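Local coordinates for protein enoyl-CoA hydratase (Thermus thermophilus, PDB 1WZ8) that probably catalyses the hydration of 2-enoyl-CoA thioesters as a hexameric member of the enoyl-CoA hydratase/isomerase (crotonase) family, at residues 37-42 and 90-95; 7-12 and 46-51; 96-101 and 227-232; 27-30 and 34-37. All blocks are in the same frame, centred on the assembly; numbering follows the deposited sequence.

Contact 1: residues 37-42 and 90-95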
loop_
_atom_site.group_PDB
_atom_site.type_symbol
_atom_site.label_atom_id
_atom_site.label_comp_id
_atom_site.label_asym_id
_atom_site.label_seq_id
_atom_site.Cartn_x
_atom_site.Cartn_y
_atom_site.Cartn_z
ATOM N N ALA A 37 -3.952 18.775 -30.415
ATOM C CA ALA A 37 -5.339 18.337 -30.545
ATOM C C ALA A 37 -5.528 16.828 -30.470
ATOM O O ALA A 37 -6.475 16.350 -29.840
ATOM C CB ALA A 37 -5.935 18.869 -31.845
ATOM N N LEU A 38 -4.639 16.076 -31.114
ATOM C CA LEU A 38 -4.751 14.622 -31.108
ATOM C C LEU A 38 -4.442 14.039 -29.736
ATOM O O LEU A 38 -5.120 13.121 -29.278
ATOM C CB LEU A 38 -3.822 14.003 -32.154
ATOM C CG LEU A 38 -3.924 12.477 -32.276
ATOM C CD1 LEU A 38 -5.343 12.074 -32.661
ATOM C CD2 LEU A 38 -2.935 11.989 -33.310
ATOM N N HIS A 39 -3.421 14.567 -29.078
ATOM C CA HIS A 39 -3.070 14.079 -27.752
ATOM C C HIS A 39 -4.257 14.251 -26.803
ATOM O O HIS A 39 -4.620 13.329 -26.069
ATOM C CB HIS A 39 -1.841 14.822 -27.224
ATOM C CG HIS A 39 -1.376 14.341 -25.887
ATOM N ND1 HIS A 39 -1.734 14.959 -24.708
ATOM C CD2 HIS A 39 -0.606 13.284 -25.540
ATOM C CE1 HIS A 39 -1.201 14.304 -23.692
ATOM N NE2 HIS A 39 -0.511 13.283 -24.169
ATOM N N ARG A 40 -4.869 15.430 -26.820
ATOM C CA ARG A 40 -6.015 15.678 -25.960
ATOM C C ARG A 40 -7.200 14.796 -26.353
ATOM O O ARG A 40 -7.937 14.312 -25.492
ATOM C CB ARG A 40 -6.422 17.149 -26.020
ATOM C CG ARG A 40 -7.746 17.420 -25.321
ATOM C CD ARG A 40 -7.926 18.888 -24.991
ATOM N NE ARG A 40 -7.600 19.718 -26.148
ATOM C CZ ARG A 40 -6.421 20.302 -26.330
ATOM N NH1 ARG A 40 -5.460 20.123 -25.430
ATOM N NH2 ARG A 40 -6.220 21.086 -27.385
ATOM N N GLY A 41 -7.374 14.592 -27.657
ATOM C CA GLY A 41 -8.460 13.761 -28.142
ATOM C C GLY A 41 -8.337 12.323 -27.675
ATOM O O GLY A 41 -9.307 11.732 -27.202
ATOM N N LEU A 42 -7.141 11.756 -27.811
ATOM C CA LEU A 42 -6.896 10.379 -27.392
ATOM C C LEU A 42 -7.036 10.221 -25.883
ATOM O O LEU A 42 -7.365 9.143 -25.384
ATOM C CB LEU A 42 -5.492 9.942 -27.829
ATOM C CG LEU A 42 -5.328 9.688 -29.330
ATOM C CD1 LEU A 42 -3.859 9.530 -29.694
ATOM C CD2 LEU A 42 -6.115 8.444 -29.709
ATOM N N PHE A 90 -0.447 17.988 -18.646
ATOM C CA PHE A 90 -0.172 17.120 -17.502
ATOM C C PHE A 90 -1.372 16.207 -17.273
ATOM O O PHE A 90 -1.236 14.984 -17.202
ATOM C CB PHE A 90 0.074 17.951 -16.240
ATOM C CG PHE A 90 0.242 17.122 -14.995
ATOM C CD1 PHE A 90 1.467 16.537 -14.689
ATOM C CD2 PHE A 90 -0.834 16.910 -14.142
ATOM C CE1 PHE A 90 1.616 15.747 -13.546
ATOM C CE2 PHE A 90 -0.699 16.125 -13.002
ATOM C CZ PHE A 90 0.531 15.541 -12.704
ATOM N N TRP A 91 -2.553 16.803 -17.162
ATOM C CA TRP A 91 -3.757 16.019 -16.943
ATOM C C TRP A 91 -4.136 15.162 -18.149
ATOM O O TRP A 91 -4.728 14.095 -17.991
ATOM C CB TRP A 91 -4.900 16.939 -16.520
ATOM C CG TRP A 91 -4.611 17.561 -15.189
ATOM C CD1 TRP A 91 -4.286 18.868 -14.939
ATOM C CD2 TRP A 91 -4.541 16.883 -13.929
ATOM N NE1 TRP A 91 -4.015 19.041 -13.602
ATOM C CE2 TRP A 91 -4.164 17.839 -12.959
ATOM C CE3 TRP A 91 -4.757 15.558 -13.525
ATOM C CZ2 TRP A 91 -4.002 17.513 -11.609
ATOM C CZ3 TRP A 91 -4.594 15.233 -12.181
ATOM C CH2 TRP A 91 -4.220 16.211 -11.240
ATOM N N GLU A 92 -3.783 15.613 -19.349
ATOM C CA GLU A 92 -4.063 14.834 -20.557
ATOM C C GLU A 92 -3.213 13.563 -20.553
ATOM O O GLU A 92 -3.699 12.469 -20.865
ATOM C CB GLU A 92 -3.732 15.649 -21.808
ATOM C CG GLU A 92 -4.756 16.713 -22.149
ATOM C CD GLU A 92 -4.319 17.573 -23.318
ATOM O OE1 GLU A 92 -3.459 17.120 -24.100
ATOM O OE2 GLU A 92 -4.847 18.696 -23.461
ATOM N N ALA A 93 -1.939 13.718 -20.202
ATOM C CA ALA A 93 -1.005 12.590 -20.160
ATOM C C ALA A 93 -1.496 11.574 -19.140
ATOM O O ALA A 93 -1.452 10.367 -19.367
ATOM C CB ALA A 93 0.387 13.082 -19.777
ATOM N N ARG A 94 -1.971 12.073 -18.005
ATOM C CA ARG A 94 -2.478 11.187 -16.963
ATOM C C ARG A 94 -3.678 10.402 -17.487
ATOM O O ARG A 94 -3.798 9.201 -17.242
ATOM C CB ARG A 94 -2.874 12.005 -15.726
ATOM C CG ARG A 94 -3.603 11.219 -14.635
ATOM C CD ARG A 94 -3.841 12.111 -13.415
ATOM N NE ARG A 94 -4.615 11.461 -12.359
ATOM C CZ ARG A 94 -5.929 11.272 -12.395
ATOM N NH1 ARG A 94 -6.636 11.682 -13.441
ATOM N NH2 ARG A 94 -6.541 10.685 -11.377
ATOM N N ASP A 95 -4.559 11.080 -18.218
ATOM C CA ASP A 95 -5.752 10.433 -18.758
ATOM C C ASP A 95 -5.486 9.520 -19.951
ATOM O O ASP A 95 -6.262 8.607 -20.222
ATOM C CB ASP A 95 -6.807 11.480 -19.141
ATOM C CG ASP A 95 -7.462 12.120 -17.926
ATOM O OD1 ASP A 95 -7.682 11.409 -16.929
ATOM O OD2 ASP A 95 -7.767 13.325 -17.969
#

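Contact 2: residues 7-12 and 46-51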
loop_
_atom_site.group_PDB
_atom_site.type_symbol
_atom_site.label_atom_id
_atom_site.label_comp_id
_atom_site.label_asym_id
_atom_site.label_seq_id
_atom_site.Cartn_x
_atom_site.Cartn_y
_atom_site.Cartn_z
ATOM N N ALA A 7 -17.843 13.861 -35.152
ATOM C CA ALA A 7 -18.027 15.308 -35.180
ATOM C C ALA A 7 -17.236 16.048 -34.103
ATOM O O ALA A 7 -16.829 17.189 -34.305
ATOM C CB ALA A 7 -19.512 15.637 -35.047
ATOM N N ARG A 8 -17.013 15.392 -32.968
ATOM C CA ARG A 8 -16.302 16.008 -31.851
ATOM C C ARG A 8 -14.811 15.697 -31.724
ATOM O O ARG A 8 -14.089 16.402 -31.015
ATOM C CB ARG A 8 -16.996 15.631 -30.539
ATOM C CG ARG A 8 -18.335 16.317 -30.312
ATOM C CD ARG A 8 -19.111 15.652 -29.177
ATOM N NE ARG A 8 -18.256 15.313 -28.041
ATOM C CZ ARG A 8 -17.553 16.195 -27.335
ATOM N NH1 ARG A 8 -17.596 17.485 -27.643
ATOM N NH2 ARG A 8 -16.798 15.785 -26.324
ATOM N N TYR A 9 -14.341 14.654 -32.401
ATOM C CA TYR A 9 -12.934 14.282 -32.299
ATOM C C TYR A 9 -12.160 14.276 -33.609
ATOM O O TYR A 9 -11.944 13.222 -34.210
ATOM C CB TYR A 9 -12.815 12.913 -31.624
ATOM C CG TYR A 9 -13.163 12.942 -30.153
ATOM C CD1 TYR A 9 -12.241 13.392 -29.211
ATOM C CD2 TYR A 9 -14.428 12.563 -29.707
ATOM C CE1 TYR A 9 -12.568 13.463 -27.856
ATOM C CE2 TYR A 9 -14.766 12.631 -28.355
ATOM C CZ TYR A 9 -13.831 13.085 -27.437
ATOM O OH TYR A 9 -14.157 13.163 -26.102
ATOM N N PRO A 10 -11.729 15.458 -34.073
ATOM C CA PRO A 10 -10.972 15.511 -35.322
ATOM C C PRO A 10 -9.659 14.766 -35.111
ATOM O O PRO A 10 -8.992 14.954 -34.096
ATOM C CB PRO A 10 -10.778 17.012 -35.543
ATOM C CG PRO A 10 -10.725 17.553 -34.150
ATOM C CD PRO A 10 -11.845 16.797 -33.468
ATOM N N GLY A 11 -9.298 13.917 -36.064
ATOM C CA GLY A 11 -8.075 13.152 -35.931
ATOM C C GLY A 11 -8.405 11.707 -35.602
ATOM O O GLY A 11 -7.579 10.816 -35.783
ATOM N N LEU A 12 -9.618 11.481 -35.108
ATOM C CA LEU A 12 -10.062 10.135 -34.768
ATOM C C LEU A 12 -11.149 9.675 -35.729
ATOM O O LEU A 12 -12.022 10.453 -36.116
ATOM C CB LEU A 12 -10.606 10.088 -33.337
ATOM C CG LEU A 12 -9.628 10.375 -32.196
ATOM C CD1 LEU A 12 -10.362 10.267 -30.865
ATOM C CD2 LEU A 12 -8.471 9.393 -32.247
ATOM N N TRP A 46 -12.142 8.606 -24.067
ATOM C CA TRP A 46 -12.607 7.530 -23.198
ATOM C C TRP A 46 -13.826 7.887 -22.355
ATOM O O TRP A 46 -14.677 7.038 -22.107
ATOM C CB TRP A 46 -11.452 7.042 -22.317
ATOM C CG TRP A 46 -10.282 6.604 -23.147
ATOM C CD1 TRP A 46 -9.180 7.346 -23.467
ATOM C CD2 TRP A 46 -10.168 5.382 -23.884
ATOM N NE1 TRP A 46 -8.392 6.667 -24.365
ATOM C CE2 TRP A 46 -8.976 5.458 -24.640
ATOM C CE3 TRP A 46 -10.961 4.230 -23.986
ATOM C CZ2 TRP A 46 -8.559 4.426 -25.487
ATOM C CZ3 TRP A 46 -10.546 3.204 -24.831
ATOM C CH2 TRP A 46 -9.356 3.311 -25.571
ATOM N N ARG A 47 -13.924 9.139 -21.922
ATOM C CA ARG A 47 -15.072 9.564 -21.123
ATOM C C ARG A 47 -16.367 9.462 -21.921
ATOM O O ARG A 47 -17.377 8.972 -21.421
ATOM C CB ARG A 47 -14.885 11.003 -20.643
ATOM C CG ARG A 47 -13.956 11.136 -19.454
ATOM C CD ARG A 47 -13.551 12.579 -19.247
ATOM N NE ARG A 47 -12.109 12.740 -19.391
ATOM C CZ ARG A 47 -11.533 13.759 -20.018
ATOM N NH1 ARG A 47 -12.279 14.709 -20.560
ATOM N NH2 ARG A 47 -10.210 13.823 -20.105
ATOM N N ASP A 48 -16.332 9.923 -23.165
ATOM C CA ASP A 48 -17.513 9.873 -24.013
ATOM C C ASP A 48 -17.822 8.466 -24.519
ATOM O O ASP A 48 -18.972 8.153 -24.827
ATOM C CB ASP A 48 -17.355 10.830 -25.196
ATOM C CG ASP A 48 -17.241 12.278 -24.761
ATOM O OD1 ASP A 48 -17.951 12.671 -23.811
ATOM O OD2 ASP A 48 -16.452 13.028 -25.370
ATOM N N LEU A 49 -16.804 7.615 -24.599
ATOM C CA LEU A 49 -17.018 6.255 -25.078
ATOM C C LEU A 49 -17.924 5.467 -24.144
ATOM O O LEU A 49 -18.617 4.545 -24.570
ATOM C CB LEU A 49 -15.683 5.521 -25.239
ATOM C CG LEU A 49 -14.788 6.005 -26.380
ATOM C CD1 LEU A 49 -13.542 5.137 -26.456
ATOM C CD2 LEU A 49 -15.564 5.948 -27.694
ATOM N N GLU A 50 -17.916 5.833 -22.869
ATOM C CA GLU A 50 -18.745 5.153 -21.881
ATOM C C GLU A 50 -20.219 5.304 -22.230
ATOM O O GLU A 50 -21.047 4.491 -21.823
ATOM C CB GLU A 50 -18.483 5.728 -20.487
ATOM C CG GLU A 50 -17.088 5.447 -19.957
ATOM C CD GLU A 50 -16.833 6.084 -18.602
ATOM O OE1 GLU A 50 -16.799 7.332 -18.521
ATOM O OE2 GLU A 50 -16.668 5.336 -17.615
ATOM N N ALA A 51 -20.539 6.345 -22.993
ATOM C CA ALA A 51 -21.920 6.601 -23.383
ATOM C C ALA A 51 -22.367 5.760 -24.574
ATOM O O ALA A 51 -23.548 5.453 -24.709
ATOM C CB ALA A 51 -22.107 8.082 -23.694
#

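Contact 3: residues 96-101 and 227-232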
loop_
_atom_site.group_PDB
_atom_site.type_symbol
_atom_site.label_atom_id
_atom_site.label_comp_id
_atom_site.label_asym_id
_atom_site.label_seq_id
_atom_site.Cartn_x
_atom_site.Cartn_y
_atom_site.Cartn_z
ATOM N N LEU A 96 -4.394 9.763 -20.666
ATOM C CA LEU A 96 -4.059 8.937 -21.817
ATOM C C LEU A 96 -3.822 7.508 -21.344
ATOM O O LEU A 96 -4.039 6.558 -22.088
ATOM C CB LEU A 96 -2.801 9.466 -22.513
ATOM C CG LEU A 96 -2.412 8.774 -23.826
ATOM C CD1 LEU A 96 -3.511 8.967 -24.867
ATOM C CD2 LEU A 96 -1.105 9.356 -24.339
ATOM N N VAL A 97 -3.380 7.368 -20.097
ATOM C CA VAL A 97 -3.116 6.057 -19.512
ATOM C C VAL A 97 -4.305 5.548 -18.690
ATOM O O VAL A 97 -4.728 4.398 -18.834
ATOM C CB VAL A 97 -1.847 6.104 -18.620
ATOM C CG1 VAL A 97 -1.656 4.778 -17.891
ATOM C CG2 VAL A 97 -0.629 6.406 -19.480
ATOM N N LEU A 98 -4.856 6.406 -17.840
ATOM C CA LEU A 98 -5.986 6.009 -17.004
ATOM C C LEU A 98 -7.269 5.835 -17.801
ATOM O O LEU A 98 -8.133 5.041 -17.431
ATOM C CB LEU A 98 -6.203 7.037 -15.892
ATOM C CG LEU A 98 -5.021 7.227 -14.939
ATOM C CD1 LEU A 98 -5.415 8.200 -13.832
ATOM C CD2 LEU A 98 -4.617 5.880 -14.348
ATOM N N GLY A 99 -7.392 6.579 -18.899
ATOM C CA GLY A 99 -8.580 6.476 -19.723
ATOM C C GLY A 99 -8.842 5.034 -20.105
ATOM O O GLY A 99 -9.907 4.491 -19.815
ATOM N N PRO A 100 -7.881 4.384 -20.772
ATOM C CA PRO A 100 -8.045 2.987 -21.176
ATOM C C PRO A 100 -8.197 2.066 -19.958
ATOM O O PRO A 100 -9.025 1.153 -19.958
ATOM C CB PRO A 100 -6.765 2.705 -21.954
ATOM C CG PRO A 100 -6.408 4.047 -22.519
ATOM C CD PRO A 100 -6.656 4.960 -21.356
ATOM N N LEU A 101 -7.403 2.320 -18.921
ATOM C CA LEU A 101 -7.450 1.496 -17.715
ATOM C C LEU A 101 -8.798 1.526 -17.025
ATOM O O LEU A 101 -9.262 0.505 -16.517
ATOM C CB LEU A 101 -6.379 1.922 -16.705
ATOM C CG LEU A 101 -4.912 1.571 -16.962
ATOM C CD1 LEU A 101 -4.117 1.849 -15.688
ATOM C CD2 LEU A 101 -4.775 0.105 -17.346
ATOM N N SER A 227 -3.125 0.996 -7.424
ATOM C CA SER A 227 -2.438 1.082 -6.141
ATOM C C SER A 227 -1.116 1.848 -6.243
ATOM O O SER A 227 -0.561 2.277 -5.235
ATOM C CB SER A 227 -2.173 -0.325 -5.588
ATOM O OG SER A 227 -3.380 -0.981 -5.248
ATOM N N PHE A 228 -0.622 2.024 -7.467
ATOM C CA PHE A 228 0.640 2.721 -7.697
ATOM C C PHE A 228 0.460 4.015 -8.480
ATOM O O PHE A 228 1.394 4.503 -9.112
ATOM C CB PHE A 228 1.613 1.800 -8.436
ATOM C CG PHE A 228 2.069 0.626 -7.613
ATOM C CD1 PHE A 228 3.175 0.741 -6.775
ATOM C CD2 PHE A 228 1.364 -0.576 -7.634
ATOM C CE1 PHE A 228 3.581 -0.320 -5.977
ATOM C CE2 PHE A 228 1.764 -1.651 -6.834
ATOM C CZ PHE A 228 2.870 -1.522 -6.001
ATOM N N LEU A 229 -0.743 4.571 -8.429
ATOM C CA LEU A 229 -1.017 5.811 -9.136
ATOM C C LEU A 229 -0.134 6.947 -8.622
ATOM O O LEU A 229 0.373 7.750 -9.414
ATOM C CB LEU A 229 -2.491 6.191 -9.009
ATOM C CG LEU A 229 -3.173 6.447 -10.352
ATOM C CD1 LEU A 229 -2.461 7.587 -11.068
ATOM C CD2 LEU A 229 -3.148 5.187 -11.202
ATOM N N PRO A 230 0.051 7.051 -7.290
ATOM C CA PRO A 230 0.905 8.137 -6.805
ATOM C C PRO A 230 2.307 8.019 -7.412
ATOM O O PRO A 230 2.919 9.019 -7.795
ATOM C CB PRO A 230 0.897 7.927 -5.294
ATOM C CG PRO A 230 -0.484 7.382 -5.053
ATOM C CD PRO A 230 -0.619 6.371 -6.164
ATOM N N HIS A 231 2.807 6.787 -7.499
ATOM C CA HIS A 231 4.126 6.535 -8.072
ATOM C C HIS A 231 4.168 7.071 -9.500
ATOM O O HIS A 231 5.136 7.709 -9.916
ATOM C CB HIS A 231 4.416 5.032 -8.109
ATOM C CG HIS A 231 4.436 4.378 -6.761
ATOM N ND1 HIS A 231 3.360 4.409 -5.901
ATOM C CD2 HIS A 231 5.393 3.648 -6.140
ATOM C CE1 HIS A 231 3.651 3.726 -4.807
ATOM N NE2 HIS A 231 4.880 3.253 -4.928
ATOM N N PHE A 232 3.108 6.795 -10.249
ATOM C CA PHE A 232 3.011 7.233 -11.637
ATOM C C PHE A 232 2.927 8.753 -11.746
ATOM O O PHE A 232 3.711 9.376 -12.457
ATOM C CB PHE A 232 1.786 6.590 -12.298
ATOM C CG PHE A 232 1.418 7.194 -13.626
ATOM C CD1 PHE A 232 2.382 7.402 -14.606
ATOM C CD2 PHE A 232 0.099 7.544 -13.898
ATOM C CE1 PHE A 232 2.038 7.950 -15.843
ATOM C CE2 PHE A 232 -0.256 8.093 -15.134
ATOM C CZ PHE A 232 0.721 8.296 -16.108
#

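Contact 4: residues 27-30 and 34-37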
loop_
_atom_site.group_PDB
_atom_site.type_symbol
_atom_site.label_atom_id
_atom_site.label_comp_id
_atom_site.label_asym_id
_atom_site.label_seq_id
_atom_site.Cartn_x
_atom_site.Cartn_y
_atom_site.Cartn_z
ATOM N N ARG A 27 -5.074 9.604 -36.518
ATOM C CA ARG A 27 -4.185 10.137 -37.537
ATOM C C ARG A 27 -3.439 11.357 -37.015
ATOM O O ARG A 27 -4.056 12.343 -36.624
ATOM C CB ARG A 27 -5.023 10.517 -38.761
ATOM C CG ARG A 27 -4.253 10.878 -40.016
ATOM C CD ARG A 27 -5.242 11.234 -41.120
ATOM N NE ARG A 27 -4.621 11.296 -42.441
ATOM C CZ ARG A 27 -3.672 12.158 -42.785
ATOM N NH1 ARG A 27 -3.225 13.042 -41.903
ATOM N NH2 ARG A 27 -3.169 12.140 -44.011
ATOM N N GLY A 28 -2.112 11.278 -37.001
ATOM C CA GLY A 28 -1.304 12.396 -36.542
ATOM C C GLY A 28 -0.440 12.893 -37.687
ATOM O O GLY A 28 -0.870 12.864 -38.839
ATOM N N GLU A 29 0.766 13.359 -37.379
ATOM C CA GLU A 29 1.686 13.830 -38.411
ATOM C C GLU A 29 2.455 12.593 -38.874
ATOM O O GLU A 29 1.919 11.485 -38.827
ATOM C CB GLU A 29 2.639 14.883 -37.833
ATOM C CG GLU A 29 1.917 16.027 -37.131
ATOM C CD GLU A 29 2.860 17.072 -36.562
ATOM O OE1 GLU A 29 4.026 16.735 -36.261
ATOM O OE2 GLU A 29 2.425 18.232 -36.395
ATOM N N LYS A 30 3.696 12.757 -39.322
ATOM C CA LYS A 30 4.464 11.591 -39.757
ATOM C C LYS A 30 4.560 10.598 -38.606
ATOM O O LYS A 30 4.785 10.991 -37.460
ATOM C CB LYS A 30 5.876 11.987 -40.196
ATOM C CG LYS A 30 5.958 12.635 -41.569
ATOM C CD LYS A 30 7.409 12.879 -41.969
ATOM C CE LYS A 30 8.108 13.820 -40.992
ATOM N NZ LYS A 30 9.564 13.954 -41.288
ATOM N N MET A 34 1.846 12.980 -32.372
ATOM C CA MET A 34 0.637 13.626 -31.888
ATOM C C MET A 34 0.656 15.130 -31.676
ATOM O O MET A 34 1.370 15.633 -30.815
ATOM C CB MET A 34 0.205 12.983 -30.572
ATOM C CG MET A 34 0.045 11.480 -30.610
ATOM S SD MET A 34 -0.269 10.909 -28.928
ATOM C CE MET A 34 -0.335 9.122 -29.165
ATOM N N PRO A 35 -0.127 15.873 -32.476
ATOM C CA PRO A 35 -0.170 17.329 -32.301
ATOM C C PRO A 35 -1.013 17.545 -31.038
ATOM O O PRO A 35 -1.658 16.615 -30.557
ATOM C CB PRO A 35 -0.900 17.808 -33.552
ATOM C CG PRO A 35 -0.573 16.752 -34.568
ATOM C CD PRO A 35 -0.730 15.485 -33.762
ATOM N N PRO A 36 -1.025 18.769 -30.491
ATOM C CA PRO A 36 -1.808 19.051 -29.284
ATOM C C PRO A 36 -3.243 18.514 -29.319
ATOM O O PRO A 36 -3.697 17.867 -28.374
ATOM C CB PRO A 36 -1.767 20.576 -29.201
ATOM C CG PRO A 36 -0.411 20.891 -29.729
ATOM C CD PRO A 36 -0.287 19.966 -30.931
ATOM N N ALA A 37 -3.952 18.775 -30.415
ATOM C CA ALA A 37 -5.339 18.337 -30.545
ATOM C C ALA A 37 -5.528 16.828 -30.470
ATOM O O ALA A 37 -6.475 16.350 -29.840
ATOM C CB ALA A 37 -5.935 18.869 -31.845
#

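Contact 1: residues 37-42 and 90-95
H39 and R40 each turn an edge to the carboxylate of E92. Around the imidazole, OE1 and CD of E92 and the backbone N of A93 all lie near the ring plane; around the guanidinium, OE2 of E92 does the same. The carboxylate is rotated 38° from the imidazole plane and stands much more steeply to the guanidinium. H39 ND1 donates to E92 OE1 over 2.8 Å, nearly straight at 166°, and E92 OE1 accepts with its anti lone pair, the one turned away from OE2. With CG anti to the backbone N (chi1 -178°), the ring reaches across to the other helix, where H39 CE1 lies 3.4 Å from E92 CB. The H39 side chain is also about 4 Å from an MPD molecule, probably from the crystallisation liquor. R40 bends at chi3 to bring NH1 to the syn side of E92 OE2, somewhat out of the carboxylate plane; the 2.5 Å between R40 NH1 and E92 OE2 is short enough that its exact value is doubtful. R88 NE forms a second salt bridge to the same oxygen. A leucine in place of E92 would probably strip both arginines of their shared counter-charge and leave the H39 ring without the acceptor that fixes its rotation. Helices 36-49 and 83-102 are thus joined through one buried carboxylate, its charge probably balanced by two arginines at OE2 while OE1 holds H39.

Contact 2: residues 7-12 and 46-51
R8 and D48 mark the nearest backbone approach, yet their CA atoms are 10.0 Å apart, so long side chains must bridge the gap between the weakly bonded ends of helices 3-8 and 36-49. Both polar contacts converge on one atom, D48 OD2. R8 NH2 donates to D48 OD2 over 2.9 Å with an almost straight N-H...O angle of 169°. This salt bridge lies in the guanidinium plane but reaches the oxygen from its syn side, tilted out of the carboxylate plane; the two planes are nearly perpendicular. The bend of R8 at chi3 (42°) turns the guanidinium edge to D48 OD2. That oxygen lies at the edge of the Y9 ring, in its plane, and the hydroxyl is a second donor to it; Y9 OH to D48 OD2 measures 2.4 Å, a doubtfully short length. Replacing D48 by an alanine would remove the acceptor, and would probably leave the Y9 hydroxyl without its mate and let the R8 guanidinium swing away. Behind the polar end, the Y9 side chain packs on V45. A type II turn from Y9 to L12, with G11 at a phi of 106°, then leads the chain into strand 12-18, and L12 packs on L38, L42 and V45. The arrangement belongs to the N-terminal edge of the crotonase fold, where a short leading helix and the outermost strand are joined to the first long helix.

Contact 3: residues 96-101 and 227-232
F232 N donates to F228 O over 3.1 Å, the first helical bond of helix 229-241, with F228 at the N-cap position. This bond lies within 227-232; between that segment and 96-101 the contact is purely apolar, a meeting of helix 83-102 with the C-terminal helical part of the crotonase fold. Two pairs of side chains carry it. L98 and L229 approach through both methyl branches: L98 CD2 is 3.5 Å from L229 CD2, and L98 CD1 is 4.1 Å from L229 CD1, so the two branched ends lie against each other as a pair. L229 holds its chi1 at -127°, well away from a staggered position. The second pair is looser. V97 CG2 lies 4.1 Å from F232 CZ, meeting the far end of the ring obliquely. CG of F232 is anti to its own backbone N (chi1 167°), which sends the ring across toward helix 83-102. L154 of helix 152-155 touches V97, L229 and F232 and so completes this buried apolar cluster. Beyond it, the helix start faces other subunits: F228 stacks on W224 of a neighbouring subunit, and H231 NE2 is hydrogen-bonded to S227 OG of that same neighbour. Within the helix, L229 CD1 also sits at the edge of the F232 ring, in its plane and 3.8 Å from F232 CD2.

Contact 4: residues 27-30 and 34-37
G28 and E29 do the touching in this surface contact, and P35 receives both. The first segment enters from strand 21-26 at R27, whose backbone is hydrogen-bonded to G11 and whose NE forms a salt bridge with E63. At G28 the chain makes its closest backbone approach to the second segment, with CA atoms of G28 and M34 5.2 Å apart. G28 CA lies 4.2 Å from P35 CD; a side chain here would start out toward M34 N and P35 CD. The backbone N of G28 is hydrogen-bonded to N32 OD1, which ties the connection across its own bend. In the crotonase fold this is the connection that joins strand 21-26 to helix 36-49, and P35 occupies the N-cap position of that helix. Next comes E29, whose side chain runs alongside P35 in the opposite direction. CG is anti to the carbonyl carbon (chi1 -53°) and the chain is extended beyond it, so its CG comes alongside P35 CG, with E29 CG and P35 CG 3.6 Å apart. The carboxylate follows, with E29 OE2 3.8 Å from P35 CG, a van der Waals neighbour rather than a bonded partner. In the second segment, the bond from CA to CB of M34 is directed away from 27-30, and M34 O accepts a hydrogen bond from S72 OG.

Overall arrangement
Helix 36-49 takes part in contacts 1, 2 and 4: its start in contact 4, its first turns in contact 1 and its last turn in contact 2. Helix 83-102 joins contact 1 to contact 3. Contacts 1 and 3 are buried but chemically unlike, the one built on a charged network and the other on methyls and a phenyl ring, with L96 packing against H39 and L42 between them. Contact 2, partly buried, again gathers donors on one carboxylate, whereas contact 4, at the surface, relies on van der Waals touches. Contacts 3 and 4, on opposite sides of the chain's centre, lie about 23 Å apart between centres and do not touch.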